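Local coordinates for protein TSE2 (Pseudomonas aeruginosa, PDB 5AKO) that is delivered by the H1 type VI secretion system into the cytoplasm of recipient cells, where it likely acts as an NAD-dependent cytotoxin, at residues 68-73 with 155-160; 126-131 with 162-167; 29-34 with 142-147; 63-68 with 114-119. One frame throughout, in Å; residues are numbered along the deposited sequence.

Interaction 1: 68-73 with 155-160; sequences PTFDSP and EVLMGQ
The helical turn that offers Leu157 and Met158 to Phe70 is held by the hydrogen bond from Gly159 N to Glu155 O (2.9 Å); the contact itself is apolar. Phe70 reaches from the irregular segment 68-73 toward the helix, its CG opposite the carbonyl carbon (chi1 -65°), and the far end of its ring does the touching. CE1 comes to 4.2 Å from Leu157 CD2, a methyl lying at the ring edge, close to the ring plane. The neighbouring ring atom CZ stands 4.2 Å from Met158 CG, which approaches obliquely. The methionine chain runs on extended (chi2 168°), which leaves SD 5.3 Å from the centroid of the Phe70 ring, 47° off the normal; only the terminal methyl turns aside. This is a Met-aromatic contact of oblique type. Within the loop itself, Pro68 O lies 3.1 Å above the plane of the same ring, displaced toward its rim. The contact is small, and on the loop side it rests mainly on this one ring. Leu157 also packs on Leu128 of strand 128-136, while Phe70 touches Arg154 at the start of helix 154-176. Farther along the same helix Leu161 receives Pro68, so the loop that follows strand 33-37 lies along the early turns of this helix, which has strand 128-136 as another neighbour.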
loop_
_atom_site.group_PDB
_atom_site.type_symbol
_atom_site.label_atom_id
_atom_site.label_comp_id
_atom_site.label_asym_id
_atom_site.label_seq_id
_atom_site.Cartn_x
_atom_site.Cartn_y
_atom_site.Cartn_z
ATOM N N PRO C 68 14.354 -19.005 -2.619
ATOM C CA PRO C 68 13.176 -18.229 -2.287
ATOM C C PRO C 68 11.951 -18.881 -2.892
ATOM O O PRO C 68 12.088 -19.555 -3.907
ATOM C CB PRO C 68 13.412 -16.925 -3.037
ATOM C CG PRO C 68 14.197 -17.320 -4.237
ATOM C CD PRO C 68 15.099 -18.398 -3.745
ATOM N N THR C 69 10.776 -18.636 -2.314
ATOM C CA THR C 69 9.523 -18.965 -2.981
ATOM C C THR C 69 9.472 -18.202 -4.312
ATOM O O THR C 69 9.824 -16.992 -4.396
ATOM C CB THR C 69 8.261 -18.579 -2.148
ATOM O OG1 THR C 69 8.262 -17.160 -1.915
ATOM C CG2 THR C 69 8.203 -19.318 -0.807
ATOM N N PHE C 70 8.966 -18.899 -5.329
ATOM C CA PHE C 70 8.758 -18.341 -6.654
ATOM C C PHE C 70 7.298 -18.062 -6.991
ATOM O O PHE C 70 7.004 -17.372 -7.945
ATOM C CB PHE C 70 9.347 -19.298 -7.680
ATOM C CG PHE C 70 10.839 -19.425 -7.562
ATOM C CD1 PHE C 70 11.671 -18.406 -8.039
ATOM C CD2 PHE C 70 11.413 -20.535 -6.943
ATOM C CE1 PHE C 70 13.051 -18.514 -7.931
ATOM C CE2 PHE C 70 12.799 -20.616 -6.789
ATOM C CZ PHE C 70 13.620 -19.607 -7.286
ATOM N N ASP C 71 6.373 -18.603 -6.223
ATOM C CA ASP C 71 4.979 -18.390 -6.549
ATOM C C ASP C 71 4.182 -18.148 -5.290
ATOM O O ASP C 71 4.711 -18.246 -4.173
ATOM C CB ASP C 71 4.433 -19.605 -7.327
ATOM C CG ASP C 71 4.590 -20.934 -6.568
ATOM O OD1 ASP C 71 4.692 -20.948 -5.323
ATOM O OD2 ASP C 71 4.600 -21.995 -7.235
ATOM N N SER C 72 2.902 -17.831 -5.475
ATOM C CA SER C 72 1.938 -18.001 -4.417
ATOM C C SER C 72 0.959 -19.058 -4.891
ATOM O O SER C 72 0.218 -18.851 -5.882
ATOM C CB SER C 72 1.228 -16.697 -4.068
ATOM O OG SER C 72 0.812 -15.967 -5.192
ATOM N N PRO C 73 0.950 -20.212 -4.195
ATOM C CA PRO C 73 0.033 -21.269 -4.598
ATOM C C PRO C 73 -1.384 -20.755 -4.431
ATOM O O PRO C 73 -1.587 -19.863 -3.600
ATOM C CB PRO C 73 0.318 -22.372 -3.584
ATOM C CG PRO C 73 0.706 -21.635 -2.344
ATOM C CD PRO C 73 1.464 -20.420 -2.822
ATOM N N GLU C 155 16.756 -21.511 -13.134
ATOM C CA GLU C 155 17.670 -22.654 -12.937
ATOM C C GLU C 155 19.069 -22.178 -12.528
ATOM O O GLU C 155 19.668 -22.725 -11.633
ATOM C CB GLU C 155 17.747 -23.520 -14.216
ATOM C CG GLU C 155 16.384 -23.850 -14.858
ATOM C CD GLU C 155 15.957 -22.876 -15.988
ATOM O OE1 GLU C 155 16.489 -22.987 -17.124
ATOM O OE2 GLU C 155 15.089 -21.996 -15.737
ATOM N N VAL C 156 19.556 -21.131 -13.183
ATOM C CA VAL C 156 20.848 -20.582 -12.886
ATOM C C VAL C 156 20.889 -20.046 -11.446
ATOM O O VAL C 156 21.869 -20.277 -10.717
ATOM C CB VAL C 156 21.229 -19.473 -13.896
ATOM C CG1 VAL C 156 22.512 -18.749 -13.466
ATOM C CG2 VAL C 156 21.385 -20.061 -15.305
ATOM N N LEU C 157 19.823 -19.352 -11.047
ATOM C CA LEU C 157 19.695 -18.778 -9.698
ATOM C C LEU C 157 19.673 -19.855 -8.647
ATOM O O LEU C 157 20.397 -19.773 -7.664
ATOM C CB LEU C 157 18.412 -17.937 -9.595
ATOM C CG LEU C 157 18.018 -17.382 -8.208
ATOM C CD1 LEU C 157 19.133 -16.547 -7.566
ATOM C CD2 LEU C 157 16.762 -16.542 -8.316
ATOM N N MET C 158 18.822 -20.858 -8.842
ATOM C CA MET C 158 18.772 -22.011 -7.945
ATOM C C MET C 158 20.167 -22.629 -7.830
ATOM O O MET C 158 20.620 -22.973 -6.715
ATOM C CB MET C 158 17.759 -23.051 -8.431
ATOM C CG MET C 158 16.304 -22.632 -8.277
ATOM S SD MET C 158 15.105 -23.664 -9.137
ATOM C CE MET C 158 14.869 -25.041 -8.010
ATOM N N GLY C 159 20.854 -22.758 -8.970
ATOM C CA GLY C 159 22.182 -23.382 -8.972
ATOM C C GLY C 159 23.139 -22.617 -8.077
ATOM O O GLY C 159 23.882 -23.209 -7.266
ATOM N N GLN C 160 23.102 -21.292 -8.194
ATOM C CA GLN C 160 24.013 -20.474 -7.427
ATOM C C GLN C 160 23.659 -20.545 -5.961
ATOM O O GLN C 160 24.544 -20.566 -5.103
ATOM C CB GLN C 160 24.019 -19.062 -7.929
ATOM C CG GLN C 160 24.403 -18.942 -9.394
ATOM C CD GLN C 160 25.854 -18.709 -9.564
ATOM O OE1 GLN C 160 26.333 -17.551 -9.477
ATOM N NE2 GLN C 160 26.594 -19.794 -9.734
#

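Interaction 2: 126-131 with 162-167; sequences PDLKVK and DNFVRN
The phenyl ring of Phe164 meets Val130 at its edge, near the ring plane, and is approached obliquely by Leu128. Val130 CG2 makes the nearer approach, 4.1 Å from Phe164 CE2; Leu128 CD1 lies 4.3 Å from Phe164 CD2. Each strand residue thus offers a single methyl group, and the two meet adjacent atoms of the ring from different directions; at these separations the contact is plain van der Waals packing. The phenylalanine points from the helix toward the strand with its CG placed opposite the backbone N (chi1 -155°), which directs the ring at the sheet. The strand backbone stays distant, with Leu128 CA and Phe164 CA, the nearest such pair, 9.0 Å apart. Leu128 and Val130 are two residues apart on an extended chain and so face the helix together, whereas Lys129 between them points away, where it makes a cation-pi contact with Tyr24. All three touching residues are buried. The turn carrying Phe164 is regular, with Arg166 N bonded to Asp162 O at 3.1 Å and Asn167 N to Asn163 O at 2.9 Å. Ile146 on the adjacent strand 141-148 and Ile118 of strand 114-118 also touch the phenylalanine, which thus belongs to a core reached from both sheets. This is helix-on-sheet packing: helix 154-176 lays its apolar side on one face of an antiparallel sheet, here in a member of the Tse2 family of ADP-ribosyltransferase-like toxins.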
loop_
_atom_site.group_PDB
_atom_site.type_symbol
_atom_site.label_atom_id
_atom_site.label_comp_id
_atom_site.label_asym_id
_atom_site.label_seq_id
_atom_site.Cartn_x
_atom_site.Cartn_y
_atom_site.Cartn_z
ATOM N N PRO C 126 29.484 -16.108 -7.762
ATOM C CA PRO C 126 29.829 -14.989 -8.623
ATOM C C PRO C 126 28.687 -14.124 -9.133
ATOM O O PRO C 126 28.868 -12.905 -9.280
ATOM C CB PRO C 126 30.559 -15.657 -9.828
ATOM C CG PRO C 126 30.271 -17.129 -9.718
ATOM C CD PRO C 126 30.131 -17.355 -8.226
ATOM N N ASP C 127 27.542 -14.704 -9.429
ATOM C CA ASP C 127 26.438 -13.881 -9.962
ATOM C C ASP C 127 25.329 -13.525 -8.946
ATOM O O ASP C 127 24.247 -13.098 -9.335
ATOM C CB ASP C 127 25.838 -14.577 -11.188
ATOM C CG ASP C 127 26.774 -14.576 -12.373
ATOM O OD1 ASP C 127 27.309 -13.476 -12.690
ATOM O OD2 ASP C 127 26.945 -15.660 -12.986
ATOM N N LEU C 128 25.622 -13.661 -7.658
ATOM C CA LEU C 128 24.689 -13.302 -6.613
ATOM C C LEU C 128 25.259 -12.173 -5.839
ATOM O O LEU C 128 26.463 -11.880 -5.939
ATOM C CB LEU C 128 24.486 -14.465 -5.671
ATOM C CG LEU C 128 23.795 -15.714 -6.214
ATOM C CD1 LEU C 128 23.560 -16.698 -5.085
ATOM C CD2 LEU C 128 22.467 -15.388 -6.883
ATOM N N LYS C 129 24.398 -11.494 -5.094
ATOM C CA LYS C 129 24.856 -10.492 -4.145
ATOM C C LYS C 129 23.909 -10.479 -2.979
ATOM O O LYS C 129 22.811 -11.027 -3.076
ATOM C CB LYS C 129 24.977 -9.124 -4.788
ATOM C CG LYS C 129 23.671 -8.519 -5.272
ATOM C CD LYS C 129 23.909 -7.348 -6.226
ATOM C CE LYS C 129 22.618 -6.620 -6.546
ATOM N NZ LYS C 129 22.864 -5.451 -7.419
ATOM N N VAL C 130 24.356 -9.868 -1.890
ATOM C CA VAL C 130 23.646 -9.848 -0.633
ATOM C C VAL C 130 23.477 -8.414 -0.264
ATOM O O VAL C 130 24.449 -7.725 -0.065
ATOM C CB VAL C 130 24.468 -10.551 0.457
ATOM C CG1 VAL C 130 23.744 -10.536 1.793
ATOM C CG2 VAL C 130 24.768 -11.969 0.013
ATOM N N LYS C 131 22.232 -7.984 -0.167
ATOM C CA LYS C 131 21.862 -6.605 0.064
ATOM C C LYS C 131 21.454 -6.386 1.498
ATOM O O LYS C 131 20.617 -7.112 2.018
ATOM C CB LYS C 131 20.665 -6.251 -0.822
ATOM C CG LYS C 131 20.044 -4.881 -0.546
ATOM C CD LYS C 131 18.888 -4.635 -1.494
ATOM C CE LYS C 131 18.265 -3.261 -1.335
ATOM N NZ LYS C 131 19.296 -2.207 -1.445
ATOM N N ASP C 162 22.357 -23.111 -4.373
ATOM C CA ASP C 162 22.964 -24.370 -3.927
ATOM C C ASP C 162 24.482 -24.252 -3.626
ATOM O O ASP C 162 24.954 -24.658 -2.557
ATOM C CB ASP C 162 22.620 -25.490 -4.918
ATOM C CG ASP C 162 21.117 -25.870 -4.863
ATOM O OD1 ASP C 162 20.467 -25.629 -3.803
ATOM O OD2 ASP C 162 20.583 -26.376 -5.877
ATOM N N ASN C 163 25.241 -23.643 -4.532
ATOM C CA ASN C 163 26.635 -23.385 -4.239
ATOM C C ASN C 163 26.849 -22.486 -3.052
ATOM O O ASN C 163 27.839 -22.630 -2.361
ATOM C CB ASN C 163 27.358 -22.799 -5.444
ATOM C CG ASN C 163 27.499 -23.801 -6.569
ATOM O OD1 ASN C 163 27.306 -24.998 -6.372
ATOM N ND2 ASN C 163 27.793 -23.321 -7.739
ATOM N N PHE C 164 25.921 -21.571 -2.795
ATOM C CA PHE C 164 26.028 -20.717 -1.629
ATOM C C PHE C 164 25.885 -21.531 -0.340
ATOM O O PHE C 164 26.563 -21.268 0.654
ATOM C CB PHE C 164 24.962 -19.613 -1.659
ATOM C CG PHE C 164 25.323 -18.359 -0.858
ATOM C CD1 PHE C 164 26.426 -18.302 -0.053
ATOM C CD2 PHE C 164 24.566 -17.238 -0.967
ATOM C CE1 PHE C 164 26.720 -17.164 0.657
ATOM C CE2 PHE C 164 24.890 -16.079 -0.291
ATOM C CZ PHE C 164 25.961 -16.056 0.547
ATOM N N VAL C 165 24.971 -22.483 -0.326
ATOM C CA VAL C 165 24.836 -23.394 0.816
ATOM C C VAL C 165 26.143 -24.145 1.053
ATOM O O VAL C 165 26.634 -24.217 2.178
ATOM C CB VAL C 165 23.731 -24.430 0.577
ATOM C CG1 VAL C 165 23.760 -25.505 1.646
ATOM C CG2 VAL C 165 22.360 -23.763 0.527
ATOM N N ARG C 166 26.717 -24.675 -0.018
ATOM C CA ARG C 166 27.941 -25.466 0.074
ATOM C C ARG C 166 29.095 -24.604 0.560
ATOM O O ARG C 166 29.879 -25.056 1.373
ATOM C CB ARG C 166 28.316 -26.040 -1.301
ATOM C CG ARG C 166 27.331 -27.039 -1.890
ATOM C CD ARG C 166 27.898 -27.541 -3.215
ATOM N NE ARG C 166 26.908 -28.209 -4.033
ATOM C CZ ARG C 166 26.654 -29.515 -4.031
ATOM N NH1 ARG C 166 27.292 -30.352 -3.224
ATOM N NH2 ARG C 166 25.713 -30.006 -4.837
ATOM N N ASN C 167 29.199 -23.365 0.069
ATOM C CA ASN C 167 30.264 -22.453 0.524
ATOM C C ASN C 167 30.142 -22.206 2.006
ATOM O O ASN C 167 31.166 -22.109 2.729
ATOM C CB ASN C 167 30.225 -21.113 -0.216
ATOM C CG ASN C 167 30.515 -21.248 -1.693
ATOM O OD1 ASN C 167 30.814 -22.331 -2.184
ATOM N ND2 ASN C 167 30.364 -20.148 -2.422
#

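Interaction 3: 29-34 with 142-147; sequences TSLTLY and THYTIM
Leu33 packs tightly over one face of the Tyr144 ring, whereas Leu31 touches the same tyrosine at its phenol end, in the less buried part of the contact. The close part is a CH-pi interaction: Leu33 CD2 lies 3.8 Å from the centroid of the Tyr144 ring and 21° off its normal. It is shifted toward the rim, where Tyr144 CD1 is its nearest neighbour at 3.5 Å. The two side chains cross at about a right angle, an approach set up by the leucine CG standing opposite the carbonyl carbon (chi1 -59°). The Leu31 side chain also runs at about a right angle to that of Tyr144, but its methyl comes to the ring obliquely: CD2 is 3.3 Å from Tyr144 OH and 3.8 Å from Tyr144 CZ. While Leu33 is buried, Leu31 and Tyr144 both remain partly exposed. His143, beside Tyr144, points away from the contact and is hydrogen-bonded to Ser101 and Asp133. Val102 of strand 100-103 touches both Leu33 and Tyr144, and Gln132 of strand 128-136 borders the tyrosine. The contact thus joins the two-stranded sheet, where Leu33 pairs with Ile118, to strand 141-148 of the larger antiparallel sheet.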
loop_
_atom_site.group_PDB
_atom_site.type_symbol
_atom_site.label_atom_id
_atom_site.label_comp_id
_atom_site.label_asym_id
_atom_site.label_seq_id
_atom_site.Cartn_x
_atom_site.Cartn_y
_atom_site.Cartn_z
ATOM N N THR C 29 30.935 -12.536 2.417
ATOM C CA THR C 29 30.097 -11.918 3.423
ATOM C C THR C 29 30.954 -11.360 4.556
ATOM O O THR C 29 31.987 -11.915 4.892
ATOM C CB THR C 29 29.136 -12.937 4.021
ATOM O OG1 THR C 29 29.879 -14.065 4.510
ATOM C CG2 THR C 29 28.174 -13.381 2.989
ATOM N N SER C 30 30.505 -10.284 5.156
ATOM C CA SER C 30 31.310 -9.576 6.130
ATOM C C SER C 30 30.723 -9.755 7.498
ATOM O O SER C 30 31.196 -9.196 8.450
ATOM C CB SER C 30 31.382 -8.077 5.772
ATOM O OG SER C 30 30.093 -7.500 5.697
ATOM N N LEU C 31 29.722 -10.592 7.585
ATOM C CA LEU C 31 28.880 -10.684 8.746
ATOM C C LEU C 31 28.276 -12.062 8.732
ATOM O O LEU C 31 28.020 -12.599 7.658
ATOM C CB LEU C 31 27.743 -9.701 8.565
ATOM C CG LEU C 31 27.248 -9.020 9.814
ATOM C CD1 LEU C 31 28.072 -7.769 10.062
ATOM C CD2 LEU C 31 25.789 -8.681 9.597
ATOM N N THR C 32 28.011 -12.607 9.910
ATOM C CA THR C 32 27.276 -13.860 10.029
ATOM C C THR C 32 25.780 -13.614 9.863
ATOM O O THR C 32 25.222 -12.767 10.534
ATOM C CB THR C 32 27.569 -14.586 11.359
ATOM O OG1 THR C 32 28.959 -14.881 11.397
ATOM C CG2 THR C 32 26.824 -15.952 11.470
ATOM N N LEU C 33 25.172 -14.370 8.951
ATOM C CA LEU C 33 23.757 -14.296 8.595
ATOM C C LEU C 33 23.077 -15.666 8.834
ATOM O O LEU C 33 23.708 -16.712 8.689
ATOM C CB LEU C 33 23.605 -13.879 7.111
ATOM C CG LEU C 33 24.252 -12.505 6.774
ATOM C CD1 LEU C 33 24.445 -12.244 5.288
ATOM C CD2 LEU C 33 23.435 -11.384 7.361
ATOM N N TYR C 34 21.801 -15.630 9.163
ATOM C CA TYR C 34 21.058 -16.788 9.595
ATOM C C TYR C 34 19.777 -16.899 8.776
ATOM O O TYR C 34 19.030 -15.937 8.656
ATOM C CB TYR C 34 20.661 -16.640 11.078
ATOM C CG TYR C 34 21.811 -16.514 12.014
ATOM C CD1 TYR C 34 22.418 -15.257 12.257
ATOM C CD2 TYR C 34 22.329 -17.636 12.674
ATOM C CE1 TYR C 34 23.484 -15.131 13.131
ATOM C CE2 TYR C 34 23.407 -17.518 13.567
ATOM C CZ TYR C 34 23.967 -16.252 13.793
ATOM O OH TYR C 34 25.023 -16.114 14.666
ATOM N N THR C 142 18.474 -6.977 11.734
ATOM C CA THR C 142 18.621 -6.308 10.441
ATOM C C THR C 142 18.379 -7.334 9.376
ATOM O O THR C 142 18.973 -8.410 9.413
ATOM C CB THR C 142 20.038 -5.699 10.252
ATOM O OG1 THR C 142 20.180 -4.592 11.150
ATOM C CG2 THR C 142 20.189 -5.192 8.825
ATOM N N HIS C 143 17.562 -6.978 8.407
ATOM C CA HIS C 143 17.222 -7.921 7.316
ATOM C C HIS C 143 18.188 -7.792 6.136
ATOM O O HIS C 143 18.640 -6.671 5.828
ATOM C CB HIS C 143 15.831 -7.597 6.815
ATOM C CG HIS C 143 15.346 -8.538 5.762
ATOM N ND1 HIS C 143 15.672 -8.409 4.431
ATOM C CD2 HIS C 143 14.551 -9.622 5.850
ATOM C CE1 HIS C 143 15.080 -9.366 3.744
ATOM N NE2 HIS C 143 14.403 -10.117 4.585
ATOM N N TYR C 144 18.472 -8.913 5.463
ATOM C CA TYR C 144 19.325 -8.934 4.302
ATOM C C TYR C 144 18.691 -9.790 3.209
ATOM O O TYR C 144 17.903 -10.696 3.517
ATOM C CB TYR C 144 20.680 -9.514 4.646
ATOM C CG TYR C 144 21.623 -8.652 5.504
ATOM C CD1 TYR C 144 21.452 -8.548 6.858
ATOM C CD2 TYR C 144 22.703 -8.012 4.951
ATOM C CE1 TYR C 144 22.308 -7.794 7.640
ATOM C CE2 TYR C 144 23.575 -7.268 5.692
ATOM C CZ TYR C 144 23.360 -7.137 7.050
ATOM O OH TYR C 144 24.206 -6.394 7.849
ATOM N N THR C 145 19.039 -9.524 1.932
ATOM C CA THR C 145 18.441 -10.251 0.828
ATOM C C THR C 145 19.508 -10.754 -0.110
ATOM O O THR C 145 20.338 -9.999 -0.572
ATOM C CB THR C 145 17.462 -9.362 0.040
ATOM O OG1 THR C 145 16.487 -8.846 0.940
ATOM C CG2 THR C 145 16.728 -10.167 -1.075
ATOM N N ILE C 146 19.520 -12.058 -0.311
ATOM C CA ILE C 146 20.385 -12.681 -1.280
ATOM C C ILE C 146 19.621 -12.622 -2.600
ATOM O O ILE C 146 18.494 -13.094 -2.669
ATOM C CB ILE C 146 20.593 -14.150 -0.971
ATOM C CG1 ILE C 146 21.133 -14.356 0.449
ATOM C CG2 ILE C 146 21.548 -14.734 -1.985
ATOM C CD1 ILE C 146 21.142 -15.790 0.958
ATOM N N MET C 147 20.231 -12.077 -3.645
ATOM C CA MET C 147 19.509 -11.752 -4.847
ATOM C C MET C 147 20.455 -11.938 -6.065
ATOM O O MET C 147 21.659 -12.008 -5.924
ATOM C CB MET C 147 18.898 -10.316 -4.785
ATOM C CG MET C 147 19.956 -9.247 -4.979
ATOM S SD MET C 147 19.381 -7.586 -4.918
ATOM C CE MET C 147 18.256 -7.519 -3.523
#

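Interaction 4: 63-68 with 114-119; sequences APLLHP and GDFVIP
Two consecutive leucines, Leu65 and Leu66, both turn toward strand 114-118 and meet Phe116 and Ile118, although side chains next to each other in an extended chain would diverge. The tight backbone makes this possible: Pro64 is the centre of an inverse gamma turn, with a weak bond from Leu65 N to Ala63 O, and a type I beta turn follows from Pro64 to His67, closed by His67 N to Pro64 O at 3.2 Å. Leu65 takes the aromatic partner. Its CD1 comes to 3.6 Å from Phe116 CD1, obliquely to the ring, and the two side chains cross at about a right angle. Phe116 has its CG opposite the backbone N (chi1 172°), which swings the ring out from the strand toward the turn. Leu66 instead meets Ile118 tip to tip, both of its terminal methyls, CD1 and CD2, lying 3.9 Å from Ile118 CD1; its CD2 also grazes the ring at 4.4 Å from Phe116 CD2. All four side chains are buried, and no hydrogen bond links the segments. The turn carbonyls find partners nearby, Leu65 O on Arg35 NE and Leu66 O on Thr100 OG1. Phe116 also packs on Ala168 of helix 154-176. Phe116 and Ile118, two residues apart, project from one side of the strand, so the contact is a turn plugged by its leucines into the apolar face of the two-stranded antiparallel sheet, at the hydrophobic centre of this toxin domain.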
loop_
_atom_site.group_PDB
_atom_site.type_symbol
_atom_site.label_atom_id
_atom_site.label_comp_id
_atom_site.label_asym_id
_atom_site.label_seq_id
_atom_site.Cartn_x
_atom_site.Cartn_y
_atom_site.Cartn_z
ATOM N N ALA C 63 19.930 -29.688 -0.052
ATOM C CA ALA C 63 18.604 -29.151 0.216
ATOM C C ALA C 63 18.565 -27.659 -0.144
ATOM O O ALA C 63 19.576 -26.962 0.005
ATOM C CB ALA C 63 18.248 -29.359 1.665
ATOM N N PRO C 64 17.426 -27.186 -0.664
ATOM C CA PRO C 64 17.292 -25.856 -1.265
ATOM C C PRO C 64 17.054 -24.781 -0.211
ATOM O O PRO C 64 16.062 -24.080 -0.254
ATOM C CB PRO C 64 16.093 -26.029 -2.209
ATOM C CG PRO C 64 15.276 -27.071 -1.550
ATOM C CD PRO C 64 16.274 -28.035 -0.991
ATOM N N LEU C 65 17.996 -24.661 0.727
ATOM C CA LEU C 65 17.759 -23.914 1.969
ATOM C C LEU C 65 17.656 -22.404 1.774
ATOM O O LEU C 65 17.023 -21.714 2.547
ATOM C CB LEU C 65 18.863 -24.251 2.976
ATOM C CG LEU C 65 18.846 -25.679 3.577
ATOM C CD1 LEU C 65 19.957 -25.818 4.591
ATOM C CD2 LEU C 65 17.530 -25.997 4.259
ATOM N N LEU C 66 18.349 -21.907 0.777
ATOM C CA LEU C 66 18.366 -20.517 0.456
ATOM C C LEU C 66 17.596 -20.234 -0.842
ATOM O O LEU C 66 17.828 -19.219 -1.486
ATOM C CB LEU C 66 19.822 -20.071 0.270
ATOM C CG LEU C 66 20.779 -20.286 1.431
ATOM C CD1 LEU C 66 22.201 -19.908 1.049
ATOM C CD2 LEU C 66 20.393 -19.512 2.643
ATOM N N HIS C 67 16.708 -21.139 -1.231
ATOM C CA HIS C 67 15.827 -20.893 -2.351
ATOM C C HIS C 67 14.692 -20.032 -1.869
ATOM O O HIS C 67 14.115 -20.306 -0.823
ATOM C CB HIS C 67 15.228 -22.201 -2.909
ATOM C CG HIS C 67 16.183 -23.004 -3.719
ATOM N ND1 HIS C 67 15.771 -23.863 -4.709
ATOM C CD2 HIS C 67 17.531 -23.111 -3.666
ATOM C CE1 HIS C 67 16.828 -24.438 -5.258
ATOM N NE2 HIS C 67 17.911 -23.995 -4.644
ATOM N N PRO C 68 14.354 -19.005 -2.619
ATOM C CA PRO C 68 13.176 -18.229 -2.287
ATOM C C PRO C 68 11.951 -18.881 -2.892
ATOM O O PRO C 68 12.088 -19.555 -3.907
ATOM C CB PRO C 68 13.412 -16.925 -3.037
ATOM C CG PRO C 68 14.197 -17.320 -4.237
ATOM C CD PRO C 68 15.099 -18.398 -3.745
ATOM N N GLY C 114 15.068 -24.180 13.399
ATOM C CA GLY C 114 16.395 -23.680 13.696
ATOM C C GLY C 114 16.884 -22.798 12.592
ATOM O O GLY C 114 16.117 -22.389 11.695
ATOM N N ASP C 115 18.177 -22.512 12.638
ATOM C CA ASP C 115 18.792 -21.570 11.715
ATOM C C ASP C 115 19.920 -22.236 11.005
ATOM O O ASP C 115 20.784 -22.835 11.648
ATOM C CB ASP C 115 19.309 -20.379 12.498
ATOM C CG ASP C 115 18.179 -19.579 13.183
ATOM O OD1 ASP C 115 17.416 -18.858 12.483
ATOM O OD2 ASP C 115 18.088 -19.649 14.430
ATOM N N PHE C 116 19.937 -22.110 9.687
ATOM C CA PHE C 116 21.090 -22.470 8.933
ATOM C C PHE C 116 21.985 -21.255 8.951
ATOM O O PHE C 116 21.511 -20.169 8.652
ATOM C CB PHE C 116 20.695 -22.822 7.513
ATOM C CG PHE C 116 21.857 -23.028 6.601
ATOM C CD1 PHE C 116 22.538 -24.213 6.611
ATOM C CD2 PHE C 116 22.291 -22.024 5.763
ATOM C CE1 PHE C 116 23.630 -24.417 5.777
ATOM C CE2 PHE C 116 23.406 -22.204 4.958
ATOM C CZ PHE C 116 24.073 -23.400 4.957
ATOM N N VAL C 117 23.290 -21.452 9.225
ATOM C CA VAL C 117 24.238 -20.348 9.497
ATOM C C VAL C 117 25.151 -20.091 8.315
ATOM O O VAL C 117 25.729 -21.020 7.800
ATOM C CB VAL C 117 25.182 -20.669 10.659
ATOM C CG1 VAL C 117 26.070 -19.477 10.919
ATOM C CG2 VAL C 117 24.414 -21.062 11.935
ATOM N N ILE C 118 25.258 -18.830 7.892
ATOM C CA ILE C 118 26.146 -18.392 6.823
ATOM C C ILE C 118 27.203 -17.517 7.478
ATOM O O ILE C 118 26.918 -16.357 7.882
ATOM C CB ILE C 118 25.410 -17.593 5.760
ATOM C CG1 ILE C 118 24.286 -18.449 5.141
ATOM C CG2 ILE C 118 26.380 -17.111 4.689
ATOM C CD1 ILE C 118 23.544 -17.737 4.010
ATOM N N PRO C 119 28.402 -18.095 7.686
ATOM C CA PRO C 119 29.295 -17.360 8.585
ATOM C C PRO C 119 29.926 -16.173 7.906
ATOM O O PRO C 119 30.114 -16.189 6.685
ATOM C CB PRO C 119 30.356 -18.399 8.940
ATOM C CG PRO C 119 29.569 -19.686 8.909
ATOM C CD PRO C 119 28.706 -19.529 7.685
#

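Overall arrangement
Interactions 2 and 4 lie in the buried core of the chain, with interactions 1 and 3, each partly buried, farther out. Interactions 1 and 2 use helix 154-176, their centres about 13 Å apart. Interactions 2 and 3 lie on the neighbouring strands 128-136 and 141-148, while interactions 3 and 4 meet through the paired strands 33-37 and 114-118. Interaction 4 shares Pro68 with interaction 1 and touches interaction 2. The centres of interactions 1 and 3 are about 18 Å apart, on opposite sides of the chain's centre. Along the chain, interaction 4 closes before interaction 2 opens, whereas interactions 1, 2 and 3 interleave; helix 154-176 is tied to the distant loop 68-73 and to the nearer strand 128-136.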